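Local coordinates for hypothetical protein (Mus musculus, PDB 1VKB), which probably acts as a gamma-glutamylamine cyclotransferase, an AIG2-like enzyme with the gamma-glutamyl cyclotransferase fold, at residues His15-Gly20 with Gly46-Ser51. Residues are numbered along the deposited sequence; the frame is centred on the assembly and turned at random. Where two conformers were deposited one is given.
Sequences HIFVYG and GCTVES. With FMT (formic acid), chain C.
G46 meets the ring of F17 with its backbone: the carbonyl oxygen G46 O lies 3.5 Å from F17 CE1, at the edge of the ring and near its plane, where the weakly positive C-H groups suit an oxygen. F17 reaches across because chi1 (173°) swings CG away from its backbone N, carrying the ring toward the second strand. C47 turns its side chain away from F17 and is tied by a disulfide to C74, while its backbone N passes obliquely by the ring. T48 completes the contact with a methyl, CG2 standing 3.7 Å from F17 CE2, the two side chains crossing at about a right angle. Threonine serves two purposes here, since its OG1, on a different branch from the methyl, donates to E50 O (2.7 Å), spanning the turn that follows, and also pairs with V75 N.

Strands 14-18 and 40-48 are not direct neighbours in the gamma-glutamyl cyclotransferase fold; each pairs with strand 76-82. Their local axes, 8.7 Å apart, cross at 83°, and the F17 ring spans the interval, with C124, V126 and V107 also against it. Beyond F17, the family's Tyr-Gly-Thr-Leu motif begins at Y19 and holds a formate, probably from the crystallisation liquor, which probably marks the substrate pocket, as in relatives. Y19 N donates to FMT O1 at 2.9 Å, G20 N binds FMT O2 weakly, and L22 N adds a third bond. Glycine suits position 20, where a CB would come too close to FMT O2. FMT O1 also lies over one face of the Y19 ring, whose hydroxyl is hydrogen-bonded to Y127 O and L65 N; a leucine in place of Y19 would probably leave both those backbone groups without this partner and take the flat face from the formate.

Further on, E50's carboxylate folds back to take the next residue's N-H, OE1 accepting S51 N at 2.8 Å through its anti lone pair.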
loop_
_atom_site.group_PDB
_atom_site.type_symbol
_atom_site.label_atom_id
_atom_site.label_comp_id
_atom_site.label_asym_id
_atom_site.label_seq_id
_atom_site.Cartn_x
_atom_site.Cartn_y
_atom_site.Cartn_z
ATOM N N HIS A 15 -11.518 -3.756 -5.608
ATOM C CA HIS A 15 -10.812 -3.993 -4.372
ATOM C C HIS A 15 -9.368 -3.542 -4.474
ATOM O O HIS A 15 -8.714 -3.815 -5.476
ATOM C CB HIS A 15 -10.852 -5.468 -3.986
ATOM C CG HIS A 15 -12.185 -5.908 -3.432
ATOM N ND1 HIS A 15 -12.861 -7.017 -3.895
ATOM C CD2 HIS A 15 -12.973 -5.363 -2.480
ATOM C CE1 HIS A 15 -14.005 -7.146 -3.237
ATOM N NE2 HIS A 15 -14.101 -6.146 -2.377
ATOM N N ILE A 16 -8.912 -2.833 -3.444
ATOM C CA ILE A 16 -7.523 -2.475 -3.281
ATOM C C ILE A 16 -7.027 -2.925 -1.934
ATOM O O ILE A 16 -7.815 -3.111 -0.990
ATOM C CB ILE A 16 -7.275 -0.951 -3.465
ATOM C CG1 ILE A 16 -7.850 -0.094 -2.300
ATOM C CG2 ILE A 16 -7.810 -0.431 -4.835
ATOM C CD1 ILE A 16 -7.356 1.311 -2.404
ATOM N N PHE A 17 -5.714 -3.084 -1.843
ATOM C CA PHE A 17 -5.048 -3.468 -0.615
ATOM C C PHE A 17 -3.941 -2.445 -0.380
ATOM O O PHE A 17 -3.089 -2.258 -1.221
ATOM C CB PHE A 17 -4.478 -4.851 -0.782
ATOM C CG PHE A 17 -3.605 -5.329 0.346
ATOM C CD1 PHE A 17 -4.152 -5.890 1.486
ATOM C CD2 PHE A 17 -2.237 -5.301 0.213
ATOM C CE1 PHE A 17 -3.312 -6.389 2.491
ATOM C CE2 PHE A 17 -1.422 -5.796 1.217
ATOM C CZ PHE A 17 -1.959 -6.345 2.319
ATOM N N VAL A 18 -4.037 -1.771 0.752
ATOM C CA VAL A 18 -3.094 -0.743 1.177
ATOM C C VAL A 18 -2.291 -1.232 2.378
ATOM O O VAL A 18 -2.815 -1.843 3.322
ATOM C CB VAL A 18 -3.770 0.619 1.421
ATOM C CG1 VAL A 18 -4.393 1.108 0.108
ATOM C CG2 VAL A 18 -4.760 0.606 2.536
ATOM N N TYR A 19 -0.996 -0.990 2.296
ATOM C CA TYR A 19 -0.033 -1.496 3.283
ATOM C C TYR A 19 0.738 -0.370 3.949
ATOM O O TYR A 19 1.426 -0.616 4.921
ATOM C CB TYR A 19 0.965 -2.453 2.614
ATOM C CG TYR A 19 1.701 -1.808 1.473
ATOM C CD1 TYR A 19 2.840 -1.041 1.696
ATOM C CD2 TYR A 19 1.251 -1.970 0.165
ATOM C CE1 TYR A 19 3.472 -0.419 0.650
ATOM C CE2 TYR A 19 1.854 -1.342 -0.863
ATOM C CZ TYR A 19 2.992 -0.563 -0.615
ATOM O OH TYR A 19 3.658 0.059 -1.650
ATOM N N GLY A 20 0.672 0.844 3.388
ATOM C CA GLY A 20 1.527 1.907 3.826
ATOM C C GLY A 20 0.809 3.054 4.476
ATOM O O GLY A 20 0.025 2.911 5.439
ATOM N N GLY A 46 -5.804 -8.109 5.657
ATOM C CA GLY A 46 -5.245 -9.207 4.876
ATOM C C GLY A 46 -3.729 -9.221 4.855
ATOM O O GLY A 46 -3.080 -8.334 5.439
ATOM N N CYS A 47 -3.165 -10.271 4.264
ATOM C CA CYS A 47 -1.711 -10.339 3.986
ATOM C C CYS A 47 -1.541 -10.841 2.577
ATOM O O CYS A 47 -2.343 -11.651 2.095
ATOM C CB CYS A 47 -1.107 -11.445 4.920
ATOM S SG CYS A 47 0.638 -11.279 5.347
ATOM N N THR A 48 -0.506 -10.390 1.900
ATOM C CA THR A 48 -0.287 -10.850 0.542
ATOM C C THR A 48 -0.052 -12.339 0.575
ATOM O O THR A 48 0.546 -12.864 1.525
ATOM C CB THR A 48 0.887 -10.107 -0.110
ATOM O OG1 THR A 48 2.093 -10.206 0.682
ATOM C CG2 THR A 48 0.549 -8.659 -0.189
ATOM N N VAL A 49 -0.564 -13.050 -0.408
ATOM C CA VAL A 49 -0.293 -14.492 -0.502
ATOM C C VAL A 49 1.160 -14.740 -0.870
ATOM O O VAL A 49 1.829 -15.567 -0.252
ATOM C CB VAL A 49 -1.279 -15.198 -1.481
ATOM C CG1 VAL A 49 -0.820 -16.594 -1.803
ATOM C CG2 VAL A 49 -2.710 -15.184 -0.881
ATOM N N GLU A 50 1.643 -14.025 -1.872
ATOM C CA GLU A 50 3.055 -14.020 -2.228
ATOM C C GLU A 50 3.845 -13.126 -1.273
ATOM O O GLU A 50 3.298 -12.185 -0.695
ATOM C CB GLU A 50 3.237 -13.556 -3.670
ATOM C CG GLU A 50 4.694 -13.563 -4.135
ATOM C CD GLU A 50 5.380 -14.931 -4.073
ATOM O OE1 GLU A 50 5.881 -15.355 -2.974
ATOM O OE2 GLU A 50 5.454 -15.561 -5.170
ATOM N N SER A 51 5.124 -13.442 -1.073
ATOM C CA SER A 51 5.985 -12.560 -0.246
ATOM C C SER A 51 6.586 -11.468 -1.123
ATOM O O SER A 51 6.940 -11.719 -2.286
ATOM C CB SER A 51 7.047 -13.352 0.482
ATOM O OG SER A 51 7.846 -14.021 -0.430
HETATM C C FMT C . -0.097 2.104 0.333
HETATM O O1 FMT C . -0.493 0.926 0.192
HETATM O O2 FMT C . -0.194 2.855 1.338
#